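Local coordinates for SM80.1 Vicilin (Solanum melongena, PDB 5VF5), which probably serves as a 7S seed storage globulin of the bicupin type, with a copper ion and a sodium ion bound in the crystal, at residues A25-F30 against I181-E186; I54-Q59 against I109-R114; G142-E147 against Q175-A180; Q79-I84 against S92-R97; Q17-R22 against R31-F36. All coordinates share one frame; numbering follows the deposited sequence.

Contact 1: residues A25-F30 against I181-E186. With NA (sodium ion), chain B.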
# COMPACT_ATOMS: atom_id res chain seq x y z
N ALA A 25 16.84 -11.00 7.84
CA ALA A 25 16.09 -12.08 8.44
C ALA A 25 16.11 -13.32 7.56
O ALA A 25 15.97 -13.24 6.34
CB ALA A 25 14.63 -11.68 8.68
N SER A 26 16.22 -14.48 8.18
CA SER A 26 16.25 -15.70 7.41
C SER A 26 14.92 -16.04 6.77
O SER A 26 14.89 -16.56 5.62
CB SER A 26 16.73 -16.85 8.30
OG SER A 26 15.85 -17.03 9.41
N HIS A 27 13.81 -15.82 7.50
CA HIS A 27 12.53 -16.33 7.08
C HIS A 27 11.55 -15.31 6.52
O HIS A 27 10.31 -15.54 6.49
CB HIS A 27 11.88 -17.15 8.21
CG HIS A 27 12.50 -18.50 8.38
ND1 HIS A 27 13.81 -18.66 8.78
CD2 HIS A 27 12.00 -19.75 8.16
CE1 HIS A 27 14.08 -19.95 8.81
NE2 HIS A 27 13.00 -20.63 8.44
N GLY A 28 12.08 -14.19 6.07
CA GLY A 28 11.27 -13.19 5.41
C GLY A 28 12.03 -11.90 5.28
O GLY A 28 13.27 -11.86 5.30
N ASP A 29 11.27 -10.82 5.12
CA ASP A 29 11.86 -9.51 4.98
C ASP A 29 10.84 -8.44 5.36
O ASP A 29 9.63 -8.65 5.29
CB ASP A 29 12.34 -9.30 3.55
CG ASP A 29 13.35 -8.13 3.43
OD1 ASP A 29 14.03 -7.71 4.41
OD2 ASP A 29 13.46 -7.65 2.30
N PHE A 30 11.37 -7.31 5.75
CA PHE A 30 10.61 -6.08 5.95
C PHE A 30 11.41 -5.01 5.26
O PHE A 30 12.55 -4.74 5.70
CB PHE A 30 10.46 -5.75 7.44
CG PHE A 30 9.83 -4.41 7.71
CD1 PHE A 30 8.67 -4.02 7.08
CD2 PHE A 30 10.46 -3.50 8.57
CE1 PHE A 30 8.08 -2.79 7.36
CE2 PHE A 30 9.91 -2.26 8.83
CZ PHE A 30 8.72 -1.90 8.20
N ILE A 181 12.67 -12.53 11.87
CA ILE A 181 11.70 -13.44 11.28
C ILE A 181 12.34 -14.81 11.17
O ILE A 181 13.38 -14.98 10.48
CB ILE A 181 11.17 -12.99 9.89
CG1 ILE A 181 10.74 -11.50 9.90
CG2 ILE A 181 10.03 -13.90 9.46
CD1 ILE A 181 10.37 -10.95 8.53
N ILE A 182 11.78 -15.77 11.89
CA ILE A 182 12.44 -17.04 12.14
C ILE A 182 11.48 -18.19 11.88
O ILE A 182 10.25 -18.01 11.65
CB ILE A 182 12.98 -17.08 13.60
CG1 ILE A 182 11.86 -17.03 14.63
CG2 ILE A 182 14.05 -16.03 13.82
CD1 ILE A 182 12.33 -17.26 16.06
N LYS A 183 12.01 -19.41 11.96
CA LYS A 183 11.17 -20.59 11.80
C LYS A 183 10.16 -20.70 12.93
O LYS A 183 10.50 -20.50 14.06
CB LYS A 183 12.06 -21.84 11.76
CG LYS A 183 11.32 -23.12 11.51
CD LYS A 183 12.34 -24.23 11.42
CE LYS A 183 11.94 -25.37 10.48
NZ LYS A 183 13.08 -26.04 9.94
N ALA A 184 8.99 -21.28 12.65
CA ALA A 184 8.03 -21.68 13.70
C ALA A 184 7.61 -23.16 13.55
O ALA A 184 7.40 -23.62 12.44
CB ALA A 184 6.81 -20.79 13.62
N SER A 185 7.48 -23.91 14.65
CA SER A 185 7.04 -25.31 14.53
C SER A 185 5.54 -25.41 14.30
O SER A 185 4.79 -24.47 14.56
CB SER A 185 7.39 -26.10 15.79
OG SER A 185 6.47 -25.78 16.83
N GLU A 186 5.11 -26.58 13.84
CA GLU A 186 3.69 -26.83 13.59
C GLU A 186 2.90 -26.63 14.89
O GLU A 186 1.82 -26.06 14.90
CB GLU A 186 3.49 -28.24 13.00
NA NA B . 15.38 -12.21 4.31
O HOH W 1 15.97 -10.02 5.19
O HOH W 2 15.87 -14.05 11.01
O HOH W 3 15.19 -14.54 3.57
O HOH W 4 13.43 -23.40 8.03
O HOH W 5 14.74 -11.65 2.13
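The turn that leads into strand 28-32 of the N-terminal cupin barrel holds a sodium ion, and its other side packs on strand 181-183. The carbonyls Ala-25 O and Gly-28 O bind the sodium, together with three waters. One of these waters also accepts from Ala-25 N and donates to Asp-29 OD1, which in turn pairs with Ser-21. Across the contact His-27 N donates to Ile-181 O at 3.1 Å. The same oxygen takes a second bond from a water held by Ser-26 N. The imidazole of His-27 lies flat on the backbone of the other strand. Lys-183 N sits over the ring centre, 3.6 Å above the plane. Ser-26 OG meets His-27 ND1 in the plane of the ring at 2.7 Å, and a water lies in plane at NE2, which probably helps to hold the ring in this rotation. Ile-181 lies against the backbone of the turn. With CG1 beside the backbone N (chi1 -48°), Ile-181 CG2 is left to reach 3.4 Å from His-27 O, while Ile-181 CD1 comes within 3.5 Å of Asp-29 N. Ala-25 CB closes on Ile-181 CB at 3.9 Å. Asp-29 on strand 28-32 pairs with Glu-55 of strand 49-56, and His-27 in the turn bonds to Glu-57 just after that strand. Strand 60-65 pairs with 181-183, and Met-62 and Leu-56 cover Ile-181.

Contact 2: residues I54-Q59 against I109-R114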
# COMPACT_ATOMS: atom_id res chain seq x y z
N ILE A 54 6.02 -6.40 3.99
CA ILE A 54 6.40 -7.48 4.87
C ILE A 54 6.18 -8.77 4.11
O ILE A 54 5.09 -9.01 3.59
CB ILE A 54 5.55 -7.50 6.16
CG1 ILE A 54 5.65 -6.16 6.90
CG2 ILE A 54 5.98 -8.68 7.03
CD1 ILE A 54 4.70 -5.99 8.06
N GLU A 55 7.19 -9.64 4.10
CA GLU A 55 7.14 -10.95 3.47
C GLU A 55 7.52 -11.99 4.51
O GLU A 55 8.54 -11.84 5.19
CB GLU A 55 8.19 -11.04 2.38
CG GLU A 55 7.98 -10.12 1.24
CD GLU A 55 9.03 -10.29 0.15
OE1 GLU A 55 10.16 -10.81 0.40
OE2 GLU A 55 8.73 -9.84 -0.96
N LEU A 56 6.66 -12.99 4.70
CA LEU A 56 6.97 -14.12 5.58
C LEU A 56 7.02 -15.38 4.69
O LEU A 56 6.04 -15.72 4.03
CB LEU A 56 5.93 -14.29 6.71
CG LEU A 56 6.29 -13.63 8.04
CD1 LEU A 56 6.33 -12.13 7.90
CD2 LEU A 56 5.34 -14.04 9.16
N GLU A 57 8.11 -16.10 4.78
CA GLU A 57 8.18 -17.44 4.20
C GLU A 57 7.20 -18.38 4.89
O GLU A 57 6.71 -18.11 5.98
CB GLU A 57 9.60 -17.98 4.38
CG GLU A 57 10.70 -17.25 3.60
CD GLU A 57 10.74 -17.54 2.12
OE1 GLU A 57 9.92 -18.34 1.63
OE2 GLU A 57 11.61 -16.95 1.45
N PRO A 58 6.88 -19.50 4.23
CA PRO A 58 6.07 -20.50 4.94
C PRO A 58 6.65 -20.87 6.32
O PRO A 58 7.86 -20.86 6.52
CB PRO A 58 6.13 -21.72 4.00
CG PRO A 58 6.74 -21.28 2.78
CD PRO A 58 7.25 -19.91 2.88
N GLN A 59 5.76 -21.17 7.25
CA GLN A 59 6.13 -21.70 8.60
C GLN A 59 7.14 -20.75 9.25
O GLN A 59 8.24 -21.16 9.65
CB GLN A 59 6.67 -23.14 8.51
CG GLN A 59 5.66 -24.11 7.95
CD GLN A 59 6.20 -25.51 7.73
OE1 GLN A 59 7.41 -25.75 7.70
NE2 GLN A 59 5.28 -26.44 7.53
N ILE A 109 2.86 -6.10 17.93
CA ILE A 109 2.38 -7.14 17.07
C ILE A 109 3.41 -8.24 16.84
O ILE A 109 4.63 -7.99 16.88
CB ILE A 109 1.89 -6.62 15.72
CG1 ILE A 109 3.02 -6.13 14.85
CG2 ILE A 109 0.81 -5.57 15.88
CD1 ILE A 109 2.62 -5.97 13.40
N HIS A 110 2.92 -9.44 16.57
CA HIS A 110 3.70 -10.49 15.98
C HIS A 110 2.93 -11.14 14.85
O HIS A 110 1.67 -11.02 14.81
CB HIS A 110 4.27 -11.48 17.03
CG HIS A 110 3.27 -12.20 17.87
ND1 HIS A 110 2.63 -13.33 17.42
CD2 HIS A 110 2.89 -12.03 19.15
CE1 HIS A 110 1.88 -13.81 18.39
NE2 HIS A 110 2.01 -13.04 19.46
N LEU A 111 3.64 -11.78 13.93
CA LEU A 111 3.02 -12.35 12.73
C LEU A 111 3.46 -13.79 12.57
O LEU A 111 4.61 -14.12 12.87
CB LEU A 111 3.44 -11.57 11.49
CG LEU A 111 3.01 -10.11 11.36
CD1 LEU A 111 3.71 -9.47 10.17
CD2 LEU A 111 1.51 -9.97 11.22
N LEU A 112 2.54 -14.60 12.06
CA LEU A 112 2.78 -16.02 11.85
C LEU A 112 2.26 -16.42 10.48
O LEU A 112 1.09 -16.21 10.18
CB LEU A 112 2.04 -16.82 12.93
CG LEU A 112 2.05 -18.34 12.84
CD1 LEU A 112 3.48 -18.83 13.02
CD2 LEU A 112 1.11 -18.90 13.89
N ASN A 113 3.10 -17.07 9.68
CA ASN A 113 2.64 -17.69 8.45
C ASN A 113 2.65 -19.19 8.77
O ASN A 113 3.70 -19.78 8.89
CB ASN A 113 3.57 -17.36 7.28
CG ASN A 113 3.11 -18.00 5.96
OD1 ASN A 113 2.07 -18.68 5.94
ND2 ASN A 113 3.84 -17.76 4.87
N ARG A 114 1.44 -19.76 8.86
CA ARG A 114 1.22 -21.15 9.21
C ARG A 114 1.28 -22.06 8.00
O ARG A 114 1.29 -23.28 8.15
CB ARG A 114 -0.19 -21.33 9.85
CG ARG A 114 -0.65 -20.17 10.74
CD ARG A 114 -1.99 -20.48 11.40
NE ARG A 114 -3.15 -20.23 10.53
CZ ARG A 114 -4.41 -20.40 10.91
NH1 ARG A 114 -4.69 -20.82 12.16
NH2 ARG A 114 -5.40 -20.14 10.07
O HOH W 6 2.62 -25.89 7.71
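Asn-113 points its side chain at the backbone of Leu-56 and Glu-57. CG is anti to the backbone N (chi1 -180°), which carries the amide across to the other segment. ND2 donates to Leu-56 O at 3.1 Å. That oxygen lies in the amide plane of Asn-113, but the donor stands above the carbonyl plane of Leu-56. A weak bond joins ND2 to Glu-57 O. ND2 also bonds to Glu-118 O, and OD1 accepts from Asp-115 N. The amide is thus held at both ends. The two strands belong to the two facing sheets of the cupin barrel, and cross at 45° with their axes 8.3 Å apart. Leucine and isoleucine side chains fill the space between them. Leu-56 CD2 lies against Leu-111 CB at 3.9 Å. Ile-54 and Leu-111 cross at about a right angle, with Ile-54 CG2 4.0 Å from Leu-111 CD1. At the outer end a water accepts from Gln-59 NE2 at 2.7 Å and donates to Arg-114 O.

Contact 3: residues G142-E147 against Q175-A180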
# COMPACT_ATOMS: atom_id res chain seq x y z
N GLY A 142 13.44 -10.18 21.24
CA GLY A 142 14.79 -10.08 20.69
C GLY A 142 15.81 -10.27 21.76
O GLY A 142 15.51 -10.74 22.86
N GLY A 143 17.04 -9.89 21.44
CA GLY A 143 18.12 -10.09 22.36
C GLY A 143 19.38 -9.47 21.80
O GLY A 143 19.51 -8.24 21.75
N GLU A 144 20.26 -10.33 21.31
CA GLU A 144 21.40 -9.83 20.54
C GLU A 144 20.97 -9.47 19.12
O GLU A 144 21.42 -8.46 18.55
CB GLU A 144 22.54 -10.85 20.51
CG GLU A 144 23.31 -10.80 21.82
CD GLU A 144 24.45 -11.77 21.88
OE1 GLU A 144 24.79 -12.33 20.80
OE2 GLU A 144 24.98 -11.94 23.00
N ASN A 145 20.12 -10.31 18.52
CA ASN A 145 19.70 -10.14 17.14
C ASN A 145 18.28 -10.71 16.91
O ASN A 145 18.10 -11.94 17.04
CB ASN A 145 20.69 -10.84 16.23
CG ASN A 145 20.35 -10.64 14.79
OD1 ASN A 145 19.99 -9.53 14.40
ND2 ASN A 145 20.42 -11.71 14.01
N PRO A 146 17.26 -9.86 16.62
CA PRO A 146 17.34 -8.41 16.62
C PRO A 146 17.62 -7.87 18.02
O PRO A 146 17.34 -8.55 19.01
CB PRO A 146 15.95 -7.99 16.14
CG PRO A 146 15.07 -9.03 16.72
CD PRO A 146 15.87 -10.32 16.74
N GLU A 147 18.23 -6.69 18.11
CA GLU A 147 18.48 -6.08 19.40
C GLU A 147 17.16 -5.74 20.04
O GLU A 147 16.33 -5.06 19.43
CB GLU A 147 19.34 -4.82 19.25
CG GLU A 147 19.78 -4.20 20.54
CD GLU A 147 20.63 -2.98 20.25
OE1 GLU A 147 21.67 -3.12 19.56
OE2 GLU A 147 20.22 -1.91 20.69
N GLN A 175 19.74 -14.24 24.74
CA GLN A 175 19.58 -15.57 24.16
C GLN A 175 19.24 -15.55 22.68
O GLN A 175 19.65 -16.45 21.95
CB GLN A 175 18.51 -16.37 24.90
CG GLN A 175 18.84 -16.62 26.36
CD GLN A 175 20.21 -17.23 26.52
OE1 GLN A 175 20.44 -18.36 26.06
NE2 GLN A 175 21.17 -16.47 27.12
N GLN A 176 18.41 -14.59 22.25
CA GLN A 176 17.96 -14.53 20.86
C GLN A 176 19.01 -13.95 19.96
O GLN A 176 19.39 -12.79 20.12
CB GLN A 176 16.65 -13.71 20.76
CG GLN A 176 16.04 -13.66 19.36
CD GLN A 176 15.69 -15.02 18.84
OE1 GLN A 176 16.51 -15.69 18.21
NE2 GLN A 176 14.48 -15.48 19.15
N LYS A 177 19.41 -14.76 18.98
CA LYS A 177 20.44 -14.40 18.02
C LYS A 177 20.03 -14.65 16.56
O LYS A 177 20.79 -14.33 15.66
CB LYS A 177 21.71 -15.21 18.30
CG LYS A 177 22.26 -15.06 19.71
CD LYS A 177 23.51 -15.90 19.95
CE LYS A 177 24.08 -15.65 21.34
NZ LYS A 177 23.12 -15.88 22.45
N GLN A 178 18.84 -15.18 16.34
CA GLN A 178 18.42 -15.72 15.05
C GLN A 178 17.79 -14.67 14.12
O GLN A 178 17.58 -14.97 12.97
CB GLN A 178 17.42 -16.86 15.27
CG GLN A 178 17.90 -17.97 16.20
CD GLN A 178 16.75 -18.88 16.62
OE1 GLN A 178 16.63 -19.95 16.05
NE2 GLN A 178 15.85 -18.42 17.58
N GLY A 179 17.47 -13.48 14.64
CA GLY A 179 16.91 -12.41 13.84
C GLY A 179 15.41 -12.28 13.94
O GLY A 179 14.78 -12.95 14.75
N ALA A 180 14.86 -11.35 13.16
CA ALA A 180 13.50 -10.84 13.44
C ALA A 180 12.38 -11.71 12.87
O ALA A 180 11.23 -11.55 13.28
CB ALA A 180 13.36 -9.43 12.87
O HOH W 7 16.96 -12.78 24.01
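Asn-145 and Gln-176 join the loop before helix 155-162 to the loop after helix 166-172, so the contact ties together the base of the helical extension of the N-terminal cupin module. The tight part is built on Asn-145. Its N donates to Gln-176 O at 3.0 Å in a nearly straight bond (170°), and Glu-144 N adds a weak bond to the same oxygen. Asn-145 O accepts from Gly-179 N at 2.9 Å. The side chain reaches the same partner segment, 175-180: with CG anti to the backbone N (chi1 -177°), Asn-145 ND2 bonds to Lys-177 O at 3.1 Å. Lys-177 O is in the plane of the Asn-145 amide, but ND2 comes to it from above the Lys-177 carbonyl plane. Pro-146 follows a cis peptide bond and lays CD 3.4 Å from Gly-179 C. Leu-63 and Phe-139 cover this proline. The other side is looser and more exposed. The chains of Glu-144 and Lys-177 extend alongside each other, but Glu-144 OE1 stays 4.3 Å from Lys-177 NZ, beyond a salt bridge. NZ bonds instead to Arg-174 O. A water bridges Gly-142 O and Gln-176 N. Gln-176 bends at chi2, and its OE1 takes two bonds from Gln-178: one from the backbone N, and one from NE2 at 2.9 Å, in the carbonyl plane and on a lone pair.

Contact 4: residues Q79-I84 against S92-R97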
# COMPACT_ATOMS: atom_id res chain seq x y z
N GLN A 79 -1.66 -16.17 3.50
CA GLN A 79 -2.45 -16.15 4.72
C GLN A 79 -1.49 -16.05 5.89
O GLN A 79 -0.40 -16.64 5.87
CB GLN A 79 -3.28 -17.45 4.86
CG GLN A 79 -4.29 -17.68 3.74
CD GLN A 79 -5.30 -18.77 4.06
OE1 GLN A 79 -4.97 -19.77 4.68
NE2 GLN A 79 -6.55 -18.58 3.62
N GLY A 80 -1.89 -15.31 6.90
CA GLY A 80 -1.03 -15.10 8.08
C GLY A 80 -1.85 -14.66 9.26
O GLY A 80 -2.91 -14.06 9.08
N THR A 81 -1.34 -14.93 10.46
CA THR A 81 -2.04 -14.56 11.64
C THR A 81 -1.32 -13.38 12.28
O THR A 81 -0.11 -13.46 12.48
CB THR A 81 -2.10 -15.75 12.61
OG1 THR A 81 -2.80 -16.81 11.95
CG2 THR A 81 -2.82 -15.33 13.91
N ILE A 82 -2.06 -12.31 12.57
CA ILE A 82 -1.54 -11.18 13.32
C ILE A 82 -2.04 -11.26 14.74
O ILE A 82 -3.22 -11.45 14.99
CB ILE A 82 -1.88 -9.81 12.69
CG1 ILE A 82 -1.11 -8.71 13.40
CG2 ILE A 82 -3.40 -9.54 12.67
CD1 ILE A 82 -1.15 -7.40 12.69
N SER A 83 -1.15 -11.10 15.70
CA SER A 83 -1.47 -11.03 17.09
C SER A 83 -1.11 -9.65 17.63
O SER A 83 0.03 -9.22 17.46
CB SER A 83 -0.77 -12.14 17.86
OG SER A 83 -1.10 -13.42 17.33
N ILE A 84 -2.03 -8.97 18.28
CA ILE A 84 -1.88 -7.61 18.74
C ILE A 84 -2.02 -7.60 20.27
O ILE A 84 -3.06 -8.00 20.81
CB ILE A 84 -2.95 -6.70 18.12
CG1 ILE A 84 -3.00 -6.90 16.62
CG2 ILE A 84 -2.70 -5.25 18.52
CD1 ILE A 84 -4.15 -6.21 15.92
N SER A 92 -6.27 -11.38 18.04
CA SER A 92 -5.59 -12.09 16.98
C SER A 92 -6.51 -12.35 15.81
O SER A 92 -7.72 -12.65 16.00
CB SER A 92 -4.92 -13.36 17.41
OG SER A 92 -5.81 -14.28 17.91
N PHE A 93 -6.00 -12.16 14.61
CA PHE A 93 -6.80 -12.29 13.41
C PHE A 93 -6.10 -13.13 12.39
O PHE A 93 -4.91 -12.95 12.16
CB PHE A 93 -7.08 -10.91 12.82
CG PHE A 93 -7.73 -9.94 13.75
CD1 PHE A 93 -9.02 -10.15 14.22
CD2 PHE A 93 -7.07 -8.80 14.15
CE1 PHE A 93 -9.61 -9.25 15.08
CE2 PHE A 93 -7.64 -7.90 14.99
CZ PHE A 93 -8.92 -8.13 15.47
N ASN A 94 -6.83 -14.04 11.74
CA ASN A 94 -6.28 -14.88 10.69
C ASN A 94 -6.58 -14.17 9.39
O ASN A 94 -7.71 -14.22 8.88
CB ASN A 94 -6.93 -16.26 10.71
CG ASN A 94 -6.52 -17.09 11.92
OD1 ASN A 94 -5.41 -16.97 12.41
ND2 ASN A 94 -7.43 -17.89 12.42
N LEU A 95 -5.56 -13.56 8.82
CA LEU A 95 -5.69 -12.71 7.65
C LEU A 95 -5.53 -13.50 6.37
O LEU A 95 -4.75 -14.45 6.28
CB LEU A 95 -4.62 -11.61 7.68
CG LEU A 95 -4.57 -10.73 8.91
CD1 LEU A 95 -3.42 -9.74 8.76
CD2 LEU A 95 -5.87 -10.01 9.17
N GLU A 96 -6.23 -13.04 5.34
CA GLU A 96 -6.26 -13.66 4.03
C GLU A 96 -6.16 -12.56 2.96
O GLU A 96 -6.35 -11.38 3.24
CB GLU A 96 -7.55 -14.48 3.84
CG GLU A 96 -7.77 -15.55 4.90
CD GLU A 96 -9.05 -16.30 4.72
OE1 GLU A 96 -9.99 -15.72 4.11
OE2 GLU A 96 -9.13 -17.44 5.24
N ARG A 97 -5.94 -12.99 1.73
CA ARG A 97 -5.73 -12.07 0.62
C ARG A 97 -6.90 -11.10 0.50
O ARG A 97 -8.07 -11.52 0.52
CB ARG A 97 -5.55 -12.84 -0.69
CG ARG A 97 -5.10 -11.94 -1.82
CD ARG A 97 -4.61 -12.82 -2.94
NE ARG A 97 -5.76 -13.42 -3.58
CZ ARG A 97 -6.43 -12.87 -4.59
NH1 ARG A 97 -7.47 -13.53 -5.10
NH2 ARG A 97 -6.09 -11.68 -5.11
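The Phe-93 ring meets the neighbouring strand with its edge: Ile-82 CG2 and Ile-84 CD1 both lie near the ring plane. Ile-84 CD1 is 4.0 Å from Phe-93 CE2. The amide of Gln-79 and the carboxylate of Glu-96 lie next to each other, with nearly parallel planes (7°). They are close, but Gln-79 NE2 is badly angled for a bond to the carboxylate. Another flat group is the amide of Asn-94. Thr-81 OG1 donates to Asn-94 OD1 at 2.7 Å, tilted 24° from the carbonyl plane. The threonine hydroxyl stands beside its own backbone N (chi1 -60°), which leaves Thr-81 CG2 3.4 Å from Asn-94 OD1. These strands form an antiparallel beta hairpin of the N-terminal cupin barrel, and 90-96 is an edge strand of its sheet in this chain. Gly-80 and Leu-95 are a hydrogen-bonded pair, with Leu-95 N to Gly-80 O at 2.7 Å. Ile-82 and Phe-93 form the next such pair. Between them Thr-81 faces Asn-94 as a non-hydrogen-bonded pair, and Thr-81 CA also approaches Phe-93 O in a CA-H...O contact. On the face of Ile-82, Phe-93 and Leu-95 the packing is apolar. Ile-82 CG2 rests against Leu-95 CD1 at 3.9 Å, and Leu-101, Leu-111, Phe-73 and Val-75 continue this layer into the barrel.

Contact 5: residues Q17-R22 against R31-F36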
# COMPACT_ATOMS: atom_id res chain seq x y z
N GLN A 17 13.55 -1.96 -6.25
CA GLN A 17 14.89 -2.02 -5.66
C GLN A 17 15.16 -0.90 -4.67
O GLN A 17 16.10 -0.98 -3.90
CB GLN A 17 15.95 -2.03 -6.76
CG GLN A 17 16.00 -3.37 -7.49
N ARG A 18 14.33 0.17 -4.73
CA ARG A 18 14.49 1.27 -3.78
C ARG A 18 13.99 0.98 -2.40
O ARG A 18 14.33 1.69 -1.46
CB ARG A 18 13.91 2.56 -4.34
CG ARG A 18 14.79 3.02 -5.50
CD ARG A 18 14.40 4.31 -6.10
NE ARG A 18 14.34 5.46 -5.22
CZ ARG A 18 13.65 6.55 -5.51
NH1 ARG A 18 13.02 6.62 -6.68
NH2 ARG A 18 13.59 7.58 -4.66
N PHE A 19 13.19 -0.06 -2.25
CA PHE A 19 12.77 -0.49 -0.92
C PHE A 19 14.01 -1.03 -0.18
O PHE A 19 14.76 -1.82 -0.73
CB PHE A 19 11.69 -1.56 -0.90
CG PHE A 19 10.29 -1.08 -1.26
CD1 PHE A 19 9.96 -0.73 -2.56
CD2 PHE A 19 9.30 -1.05 -0.31
CE1 PHE A 19 8.69 -0.31 -2.86
CE2 PHE A 19 8.00 -0.68 -0.63
CZ PHE A 19 7.69 -0.31 -1.89
N GLN A 20 14.22 -0.59 1.06
CA GLN A 20 15.42 -0.96 1.84
C GLN A 20 15.04 -1.91 2.97
O GLN A 20 14.16 -1.55 3.77
CB GLN A 20 16.05 0.31 2.40
CG GLN A 20 16.58 1.23 1.31
CD GLN A 20 17.29 2.47 1.82
OE1 GLN A 20 16.69 3.35 2.47
NE2 GLN A 20 18.58 2.58 1.49
N SER A 21 15.69 -3.08 3.06
CA SER A 21 15.45 -3.98 4.19
C SER A 21 15.87 -3.33 5.49
O SER A 21 16.97 -2.80 5.59
CB SER A 21 16.20 -5.34 4.15
OG SER A 21 15.84 -6.09 3.08
N ARG A 22 15.02 -3.42 6.49
CA ARG A 22 15.32 -2.90 7.81
C ARG A 22 16.16 -3.83 8.68
O ARG A 22 16.76 -3.42 9.66
CB ARG A 22 14.05 -2.49 8.54
CG ARG A 22 13.50 -1.13 8.03
CD ARG A 22 14.24 0.02 8.74
NE ARG A 22 13.85 1.39 8.39
CZ ARG A 22 12.89 2.12 8.97
NH1 ARG A 22 12.10 1.63 9.91
NH2 ARG A 22 12.66 3.36 8.53
N ARG A 31 10.85 -4.42 4.21
CA ARG A 31 11.54 -3.40 3.46
C ARG A 31 10.69 -2.20 3.28
O ARG A 31 9.49 -2.32 3.07
CB ARG A 31 12.08 -3.89 2.15
CG ARG A 31 11.19 -4.58 1.22
CD ARG A 31 12.11 -5.26 0.17
NE ARG A 31 11.25 -5.92 -0.73
CZ ARG A 31 10.84 -7.17 -0.63
NH1 ARG A 31 10.01 -7.61 -1.54
NH2 ARG A 31 11.30 -7.99 0.32
N ILE A 32 11.29 -1.03 3.37
CA ILE A 32 10.57 0.22 3.41
C ILE A 32 11.15 1.17 2.39
O ILE A 32 12.36 1.29 2.18
CB ILE A 32 10.60 0.84 4.82
CG1 ILE A 32 9.71 2.07 4.96
CG2 ILE A 32 11.99 1.09 5.31
CD1 ILE A 32 9.48 2.48 6.43
N LEU A 33 10.27 1.86 1.68
CA LEU A 33 10.69 2.86 0.71
C LEU A 33 11.23 4.07 1.48
O LEU A 33 10.76 4.36 2.59
CB LEU A 33 9.48 3.27 -0.11
CG LEU A 33 9.65 3.90 -1.43
CD1 LEU A 33 10.53 3.04 -2.39
CD2 LEU A 33 8.27 4.11 -2.04
N PRO A 34 12.23 4.79 0.92
CA PRO A 34 12.63 6.03 1.56
C PRO A 34 11.50 7.05 1.71
O PRO A 34 10.47 6.93 1.02
CB PRO A 34 13.74 6.56 0.64
CG PRO A 34 14.26 5.33 -0.03
CD PRO A 34 13.03 4.47 -0.26
N LYS A 35 11.72 8.07 2.50
CA LYS A 35 10.78 9.17 2.53
C LYS A 35 10.50 9.67 1.13
O LYS A 35 11.40 9.71 0.28
CB LYS A 35 11.35 10.35 3.32
CG LYS A 35 11.29 10.14 4.81
CD LYS A 35 11.75 11.38 5.57
CE LYS A 35 10.94 12.64 5.22
NZ LYS A 35 11.28 13.81 6.07
N PHE A 36 9.27 10.06 0.85
CA PHE A 36 8.93 10.45 -0.52
C PHE A 36 9.64 11.70 -1.02
O PHE A 36 9.82 11.88 -2.24
CB PHE A 36 7.43 10.62 -0.62
CG PHE A 36 6.69 9.34 -0.56
CD1 PHE A 36 6.80 8.40 -1.60
CD2 PHE A 36 5.85 9.04 0.48
CE1 PHE A 36 6.08 7.24 -1.56
CE2 PHE A 36 5.16 7.84 0.53
CZ PHE A 36 5.26 6.96 -0.51
O HOH W 8 13.99 3.35 3.39
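Gln-20 and Ile-32 pair in both directions at the end of a short antiparallel hairpin, strands 20-21 and 28-32, on the sheet of the N-terminal cupin module. Gln-20 N donates to Ile-32 O at 2.9 Å, and Ile-32 N donates to Gln-20 O. A water donates to both Gln-20 OE1 and Ile-32 O, each at 2.9 Å. Ser-21 and Arg-31 follow as a non-hydrogen-bonded pair. Pro-34 CD lies 3.3 Å from Arg-18 O. Next to this backbone core lies the Phe-19 ring. Leu-33 CD1 covers one of its faces in a CH-pi contact, 4.1 Å from the ring centroid, and Arg-31 O lies at its edge. Val-318 of the second cupin module also touches this ring. On the other face of the hairpin Ile-32 CG2 lies over one face of the guanidinium of Arg-22, 3.6 Å from Arg-22 NE. Arg-22 NH1 is bonded to Val-135 O. Arg-31 CG sits between the backbone N and the carbonyl carbon (chi1 52°), which turns its straight chain past Phe-19, with Arg-31 CG 3.7 Å from Phe-19 CB. At the far end Arg-31 NH2 makes a salt bridge with Asp-29 OD2, and Arg-31 NH1 makes another with Glu-55 OE2.

In the fold
From the N terminus, contact 5 closes first, as a short hairpin between residues 17-22 and 31-36. Contact 1 opens inside that loop, at 25-30, and closes only at 181-186, so the two cross and share strand 28-32. Contacts 2, 3 and 4 all nest inside the long loop of contact 1. Contact 4 is a hairpin nested within contact 2, and contact 3 follows both in series. Contacts 1 and 2 each join the sheet holding strands 28-32 and 49-56 to the sheet holding 108-113 and 181-183. Contact 4 holds one edge of the latter, strand 90-96. Contact 3 ties the helical excursion back just before strand 181-183.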